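Local structure of Ras-related protein Rab-21 (1Z08) at residues F7-L12 and K165-T170; T20-R25 and K154-L159. The protein binds guanine nucleotides as a Rab-family member of the Ras-like small GTPases, with the P-loop fold. The protein carries 1 engineered substitution. All blocks are in the same frame, centred on the assembly; numbering follows the deposited sequence.

Interaction 1 of 2, residues F7-L12 and K165-T170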
loop_
_atom_site.group_PDB
_atom_site.type_symbol
_atom_site.label_atom_id
_atom_site.label_comp_id
_atom_site.label_asym_id
_atom_site.label_seq_id
_atom_site.Cartn_x
_atom_site.Cartn_y
_atom_site.Cartn_z
ATOM N N PHE A 7 -7.995 -0.752 12.767
ATOM C CA PHE A 7 -6.621 -0.588 12.299
ATOM C C PHE A 7 -6.425 0.683 11.480
ATOM O O PHE A 7 -7.305 1.084 10.719
ATOM C CB PHE A 7 -6.182 -1.794 11.457
ATOM C CG PHE A 7 -6.203 -3.109 12.197
ATOM C CD1 PHE A 7 -6.971 -4.166 11.724
ATOM C CD2 PHE A 7 -5.443 -3.295 13.351
ATOM C CE1 PHE A 7 -6.992 -5.391 12.388
ATOM C CE2 PHE A 7 -5.458 -4.516 14.028
ATOM C CZ PHE A 7 -6.233 -5.567 13.543
ATOM N N LYS A 8 -5.258 1.303 11.647
ATOM C CA LYS A 8 -4.848 2.442 10.829
ATOM C C LYS A 8 -3.824 1.994 9.792
ATOM O O LYS A 8 -2.799 1.399 10.137
ATOM C CB LYS A 8 -4.267 3.560 11.700
ATOM C CG LYS A 8 -3.705 4.737 10.905
ATOM C CD LYS A 8 -3.255 5.868 11.809
ATOM C CE LYS A 8 -2.677 7.009 10.991
ATOM N NZ LYS A 8 -2.316 8.176 11.844
ATOM N N VAL A 9 -4.113 2.287 8.528
ATOM C CA VAL A 9 -3.253 1.914 7.409
ATOM C C VAL A 9 -2.905 3.167 6.602
ATOM O O VAL A 9 -3.780 3.976 6.293
ATOM C CB VAL A 9 -3.941 0.835 6.516
ATOM C CG1 VAL A 9 -3.151 0.575 5.248
ATOM C CG2 VAL A 9 -4.129 -0.465 7.298
ATOM N N VAL A 10 -1.622 3.332 6.284
ATOM C CA VAL A 10 -1.160 4.483 5.512
ATOM C C VAL A 10 -0.577 4.032 4.169
ATOM O O VAL A 10 0.156 3.046 4.104
ATOM C CB VAL A 10 -0.136 5.345 6.323
ATOM C CG1 VAL A 10 1.107 4.539 6.700
ATOM C CG2 VAL A 10 0.243 6.614 5.574
ATOM N N LEU A 11 -0.936 4.742 3.104
ATOM C CA LEU A 11 -0.334 4.518 1.793
ATOM C C LEU A 11 0.766 5.545 1.550
ATOM O O LEU A 11 0.572 6.749 1.746
ATOM C CB LEU A 11 -1.387 4.564 0.679
ATOM C CG LEU A 11 -2.185 3.272 0.453
ATOM C CD1 LEU A 11 -3.361 3.160 1.420
ATOM C CD2 LEU A 11 -2.670 3.182 -0.981
ATOM N N LEU A 12 1.932 5.054 1.143
ATOM C CA LEU A 12 3.071 5.915 0.858
ATOM C C LEU A 12 3.648 5.570 -0.507
ATOM O O LEU A 12 3.510 4.438 -0.977
ATOM C CB LEU A 12 4.135 5.782 1.956
ATOM C CG LEU A 12 3.682 6.140 3.380
ATOM C CD1 LEU A 12 4.569 5.504 4.439
ATOM C CD2 LEU A 12 3.591 7.652 3.575
ATOM N N LYS A 165 -5.369 -9.647 7.999
ATOM C CA LYS A 165 -5.029 -10.922 8.635
ATOM C C LYS A 165 -3.721 -10.820 9.410
ATOM O O LYS A 165 -3.622 -11.305 10.535
ATOM C CB LYS A 165 -4.912 -12.038 7.596
ATOM C CG LYS A 165 -6.225 -12.518 7.018
ATOM C CD LYS A 165 -5.964 -13.658 6.044
ATOM C CE LYS A 165 -7.198 -14.005 5.236
ATOM N NZ LYS A 165 -6.873 -15.032 4.207
ATOM N N ARG A 166 -2.724 -10.190 8.795
ATOM C CA ARG A 166 -1.415 -10.014 9.415
ATOM C C ARG A 166 -1.461 -9.055 10.610
ATOM O O ARG A 166 -0.742 -9.253 11.592
ATOM C CB ARG A 166 -0.393 -9.532 8.385
ATOM C CG ARG A 166 -0.054 -10.539 7.287
ATOM C CD ARG A 166 0.679 -9.866 6.127
ATOM N NE ARG A 166 1.927 -9.238 6.563
ATOM C CZ ARG A 166 2.494 -8.185 5.979
ATOM N NH1 ARG A 166 1.927 -7.611 4.924
ATOM N NH2 ARG A 166 3.626 -7.693 6.464
ATOM N N MET A 167 -2.302 -8.024 10.525
ATOM C CA MET A 167 -2.474 -7.080 11.639
ATOM C C MET A 167 -3.236 -7.693 12.820
ATOM O O MET A 167 -2.988 -7.340 13.978
ATOM C CB MET A 167 -3.143 -5.784 11.173
ATOM C CG MET A 167 -2.254 -4.922 10.277
ATOM S SD MET A 167 -2.992 -3.360 9.748
ATOM C CE MET A 167 -4.493 -3.913 8.939
ATOM N N ILE A 168 -4.166 -8.599 12.519
ATOM C CA ILE A 168 -4.881 -9.361 13.548
ATOM C C ILE A 168 -3.914 -10.309 14.268
ATOM O O ILE A 168 -4.004 -10.489 15.485
ATOM C CB ILE A 168 -6.086 -10.148 12.954
ATOM C CG1 ILE A 168 -7.204 -9.188 12.534
ATOM C CG2 ILE A 168 -6.632 -11.181 13.953
ATOM C CD1 ILE A 168 -8.261 -9.812 11.629
ATOM N N GLU A 169 -2.984 -10.886 13.508
ATOM C CA GLU A 169 -2.014 -11.848 14.036
ATOM C C GLU A 169 -0.851 -11.204 14.802
ATOM O O GLU A 169 -0.077 -11.906 15.458
ATOM C CB GLU A 169 -1.491 -12.746 12.909
ATOM N N THR A 170 -0.734 -9.878 14.721
ATOM C CA THR A 170 0.317 -9.137 15.425
ATOM C C THR A 170 0.083 -9.152 16.937
ATOM O O THR A 170 0.963 -9.550 17.704
ATOM C CB THR A 170 0.417 -7.673 14.929
ATOM O OG1 THR A 170 0.634 -7.657 13.515
ATOM C CG2 THR A 170 1.570 -6.933 15.616
#
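Phe7 and Met167 lie alongside each other, running opposite ways, strand side chain against helix side chain, and together they carry most of the contact. Met167 CB lies 3.8 Å above the plane of the Phe7 ring, almost over the centre, in a CH-pi contact only 8° off the ring normal. From CB the chain runs back across the ring toward Phe7 CB. SD stands 4.6 Å from the Phe7 ring centroid, oblique at 32° to its normal: a Met-aromatic contact in which the sulfur sits off centre, toward the root of the ring. The bend at chi3 (-57°) brings the methyl down at that root, CE lying 3.7 Å from Phe7 CB and equally close to Phe7 CD1. The same methyl is 3.8 Å from Val9 CG2, one step further along this face of the strand. Ile168 comes in nearly square to Phe7 and meets the ring at its edge, near the plane, its CG1 3.8 Å from Phe7 CE1. The side chains meet by apolar, CH-pi and Met-aromatic packing, without a hydrogen bond between the segments. Val55 also touches both Phe7 and Ile168, and Cys113 touches Met167, carrying the packing onto strands 54-61 and 113-119. Here the end of the C-terminal helix 156-168 lies against strand 5-12, the helix-on-sheet packing of a Ras-like alpha/beta domain.

Interaction 2 of 2, residues T20-R25 and K154-L159. With MG (magnesium ion), chain E; GNP (phosphoaminophosphonic acid-guanylate ester), chain F.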
loop_
_atom_site.group_PDB
_atom_site.type_symbol
_atom_site.label_atom_id
_atom_site.label_comp_id
_atom_site.label_asym_id
_atom_site.label_seq_id
_atom_site.Cartn_x
_atom_site.Cartn_y
_atom_site.Cartn_z
ATOM N N THR A 20 -3.910 6.818 -4.595
ATOM C CA THR A 20 -5.327 7.184 -4.584
ATOM C C THR A 20 -6.141 6.188 -5.402
ATOM O O THR A 20 -7.227 5.781 -4.985
ATOM C CB THR A 20 -5.557 8.621 -5.098
ATOM O OG1 THR A 20 -4.753 9.532 -4.331
ATOM C CG2 THR A 20 -7.025 9.027 -4.976
ATOM N N SER A 21 -5.603 5.786 -6.554
ATOM C CA SER A 21 -6.269 4.811 -7.415
ATOM C C SER A 21 -6.533 3.483 -6.701
ATOM O O SER A 21 -7.579 2.865 -6.909
ATOM C CB SER A 21 -5.479 4.581 -8.707
ATOM O OG SER A 21 -5.471 5.755 -9.508
ATOM N N LEU A 22 -5.593 3.049 -5.863
ATOM C CA LEU A 22 -5.786 1.824 -5.084
ATOM C C LEU A 22 -6.948 1.979 -4.106
ATOM O O LEU A 22 -7.814 1.107 -4.027
ATOM C CB LEU A 22 -4.503 1.418 -4.345
ATOM C CG LEU A 22 -3.373 0.824 -5.201
ATOM C CD1 LEU A 22 -2.081 0.741 -4.406
ATOM C CD2 LEU A 22 -3.738 -0.542 -5.758
ATOM N N VAL A 23 -6.971 3.098 -3.385
ATOM C CA VAL A 23 -8.006 3.358 -2.384
ATOM C C VAL A 23 -9.375 3.554 -3.049
ATOM O O VAL A 23 -10.369 2.957 -2.624
ATOM C CB VAL A 23 -7.661 4.581 -1.497
ATOM C CG1 VAL A 23 -8.716 4.766 -0.403
ATOM C CG2 VAL A 23 -6.279 4.427 -0.869
ATOM N N LEU A 24 -9.418 4.374 -4.098
ATOM C CA LEU A 24 -10.667 4.638 -4.814
ATOM C C LEU A 24 -11.286 3.357 -5.375
ATOM O O LEU A 24 -12.491 3.137 -5.234
ATOM C CB LEU A 24 -10.467 5.684 -5.919
ATOM C CG LEU A 24 -11.670 6.063 -6.797
ATOM C CD1 LEU A 24 -12.771 6.761 -5.998
ATOM C CD2 LEU A 24 -11.219 6.935 -7.961
ATOM N N ARG A 25 -10.463 2.512 -5.996
ATOM C CA ARG A 25 -10.938 1.232 -6.516
ATOM C C ARG A 25 -11.478 0.343 -5.392
ATOM O O ARG A 25 -12.538 -0.258 -5.534
ATOM C CB ARG A 25 -9.838 0.502 -7.299
ATOM C CG ARG A 25 -10.223 -0.894 -7.795
ATOM C CD ARG A 25 -11.345 -0.849 -8.831
ATOM N NE ARG A 25 -10.845 -0.570 -10.175
ATOM C CZ ARG A 25 -11.620 -0.326 -11.229
ATOM N NH1 ARG A 25 -12.944 -0.318 -11.105
ATOM N NH2 ARG A 25 -11.071 -0.088 -12.413
ATOM N N LYS A 154 -7.127 -5.770 -9.916
ATOM C CA LYS A 154 -6.449 -7.035 -9.653
ATOM C C LYS A 154 -5.585 -6.936 -8.402
ATOM O O LYS A 154 -4.807 -5.991 -8.256
ATOM C CB LYS A 154 -5.583 -7.442 -10.847
ATOM C CG LYS A 154 -6.372 -7.839 -12.087
ATOM C CD LYS A 154 -5.446 -8.094 -13.258
ATOM C CE LYS A 154 -6.196 -8.713 -14.425
ATOM N NZ LYS A 154 -5.291 -8.863 -15.602
ATOM N N GLY A 155 -5.738 -7.907 -7.504
ATOM C CA GLY A 155 -4.892 -8.015 -6.309
ATOM C C GLY A 155 -5.197 -7.078 -5.147
ATOM O O GLY A 155 -4.564 -7.175 -4.095
ATOM N N ILE A 156 -6.165 -6.179 -5.321
ATOM C CA ILE A 156 -6.467 -5.167 -4.296
ATOM C C ILE A 156 -7.254 -5.740 -3.115
ATOM O O ILE A 156 -6.937 -5.466 -1.956
ATOM C CB ILE A 156 -7.174 -3.927 -4.896
ATOM C CG1 ILE A 156 -6.265 -3.269 -5.937
ATOM C CG2 ILE A 156 -7.533 -2.924 -3.801
ATOM C CD1 ILE A 156 -6.943 -2.225 -6.787
ATOM N N GLU A 157 -8.281 -6.529 -3.420
ATOM C CA GLU A 157 -9.044 -7.236 -2.396
ATOM C C GLU A 157 -8.109 -8.104 -1.565
ATOM O O GLU A 157 -8.169 -8.094 -0.337
ATOM C CB GLU A 157 -10.134 -8.103 -3.037
ATOM C CG GLU A 157 -11.222 -7.322 -3.768
ATOM C CD GLU A 157 -12.052 -6.438 -2.846
ATOM O OE1 GLU A 157 -12.342 -6.852 -1.701
ATOM O OE2 GLU A 157 -12.420 -5.326 -3.274
ATOM N N GLU A 158 -7.238 -8.829 -2.264
ATOM C CA GLU A 158 -6.255 -9.725 -1.664
ATOM C C GLU A 158 -5.250 -8.980 -0.778
ATOM O O GLU A 158 -4.910 -9.453 0.309
ATOM C CB GLU A 158 -5.526 -10.507 -2.764
ATOM C CG GLU A 158 -6.420 -11.454 -3.588
ATOM C CD GLU A 158 -7.069 -10.811 -4.822
ATOM O OE1 GLU A 158 -7.361 -9.595 -4.819
ATOM O OE2 GLU A 158 -7.297 -11.547 -5.807
ATOM N N LEU A 159 -4.788 -7.818 -1.244
ATOM C CA LEU A 159 -3.845 -6.981 -0.490
ATOM C C LEU A 159 -4.407 -6.555 0.867
ATOM O O LEU A 159 -3.771 -6.768 1.903
ATOM C CB LEU A 159 -3.439 -5.739 -1.304
ATOM C CG LEU A 159 -2.780 -4.552 -0.580
ATOM C CD1 LEU A 159 -1.406 -4.899 -0.016
ATOM C CD2 LEU A 159 -2.697 -3.338 -1.499
HETATM MG MG MG E . -3.157 10.591 -4.928
HETATM P PG GNP F . -0.344 11.626 -5.911
HETATM O O1G GNP F . 0.255 12.804 -6.644
HETATM O O2G GNP F . -1.759 11.831 -5.436
HETATM O O3G GNP F . 0.660 11.323 -4.834
HETATM N N3B GNP F . -0.376 10.366 -6.909
HETATM P PB GNP F . -1.053 8.935 -6.680
HETATM O O1B GNP F . -0.070 7.961 -6.161
HETATM O O2B GNP F . -2.287 9.110 -5.879
HETATM O O3A GNP F . -1.442 8.378 -8.061
HETATM P PA GNP F . -2.822 8.353 -8.745
HETATM O O1A GNP F . -3.674 7.323 -8.117
HETATM O O2A GNP F . -3.409 9.709 -8.887
HETATM O "O5'" GNP F . -2.516 7.824 -10.194
HETATM C "C5'" GNP F . -1.488 8.430 -10.977
HETATM C "C4'" GNP F . -1.591 7.960 -12.417
HETATM O "O4'" GNP F . -1.350 6.531 -12.488
HETATM C "C3'" GNP F . -2.944 8.195 -13.080
HETATM O "O3'" GNP F . -2.715 8.538 -14.434
HETATM C "C2'" GNP F . -3.634 6.842 -12.914
HETATM O "O2'" GNP F . -4.654 6.584 -13.858
HETATM C "C1'" GNP F . -2.452 5.896 -13.109
HETATM N N9 GNP F . -2.656 4.579 -12.514
HETATM C C8 GNP F . -2.929 4.283 -11.198
HETATM N N7 GNP F . -3.068 3.007 -10.969
HETATM C C5 GNP F . -2.873 2.415 -12.215
HETATM C C6 GNP F . -2.900 1.050 -12.605
HETATM O O6 GNP F . -3.105 0.054 -11.899
HETATM N N1 GNP F . -2.643 0.879 -13.971
HETATM C C2 GNP F . -2.401 1.909 -14.851
HETATM N N2 GNP F . -2.178 1.566 -16.127
HETATM N N3 GNP F . -2.372 3.187 -14.499
HETATM C C4 GNP F . -2.620 3.371 -13.174
HETATM O O HOH W 1 -2.209 10.098 -3.136
HETATM O O HOH W 2 -4.159 11.072 -6.637
#
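The helix that follows the P-loop, 19-28, packs here against the start of the C-terminal helix 156-168, and Leu22 and Ile156 form the centre of the contact. Leu22 reaches across with one branch, CD2, which lies 3.7 Å from Ile156 CG1 and almost as near to Ile156 CD1, the two side chains meeting at a slant. The CB of Ile156 is directed toward the facing helix; with its CG1 set beside the backbone N (chi1 -61°), its CD1 is carried on to the aliphatic part of Arg25, 3.7 Å from Arg25 CG. That side chain bends at chi2 and chi3 and turns its guanidinium away to other partners: NE bonds to Ala150 O and NH1 to Asn29 OD1. Gly155 is the N-cap residue of helix 156-168, so Ile156 meets helix 19-28 from its first turn.

The other end of 20-25 serves the nucleotide. Thr20 OG1 binds the magnesium ion at 2.0 Å, beside GNP O2G and O2B, two waters and Thr38 OG1, while Asp61 OD2 is hydrogen-bonded to the same Thr20 hydroxyl. Ser21 grips GNP O1A twice, through OG at 2.8 Å and through its backbone N at 2.9 Å. Thr20 N adds a bond to GNP O2B, nearly straight at 165°. Backbone amides at the start of a helix, with a threonine on the metal, are part of the phosphate and magnesium site of a P-loop GTPase.

How the interactions relate
Helix 156-168 takes part in both interactions: its first turn packs on helix 19-28 in interaction 2, its last on strand 5-12 in interaction 1. Helix 19-28 comes directly after strand 5-12, across the P-loop, so the C-terminal helix spans this strand-loop-helix unit. The two contact centres are about 15 Å apart. They also touch directly, Leu11 CD2 packing 3.8 Å from Val23 CG2. Interaction 2 contains residues of the nucleotide and magnesium site, Thr20 and Ser21, whereas interaction 1 is structural packing at the far end, the side chain of Val9 being about 14 Å from GNP.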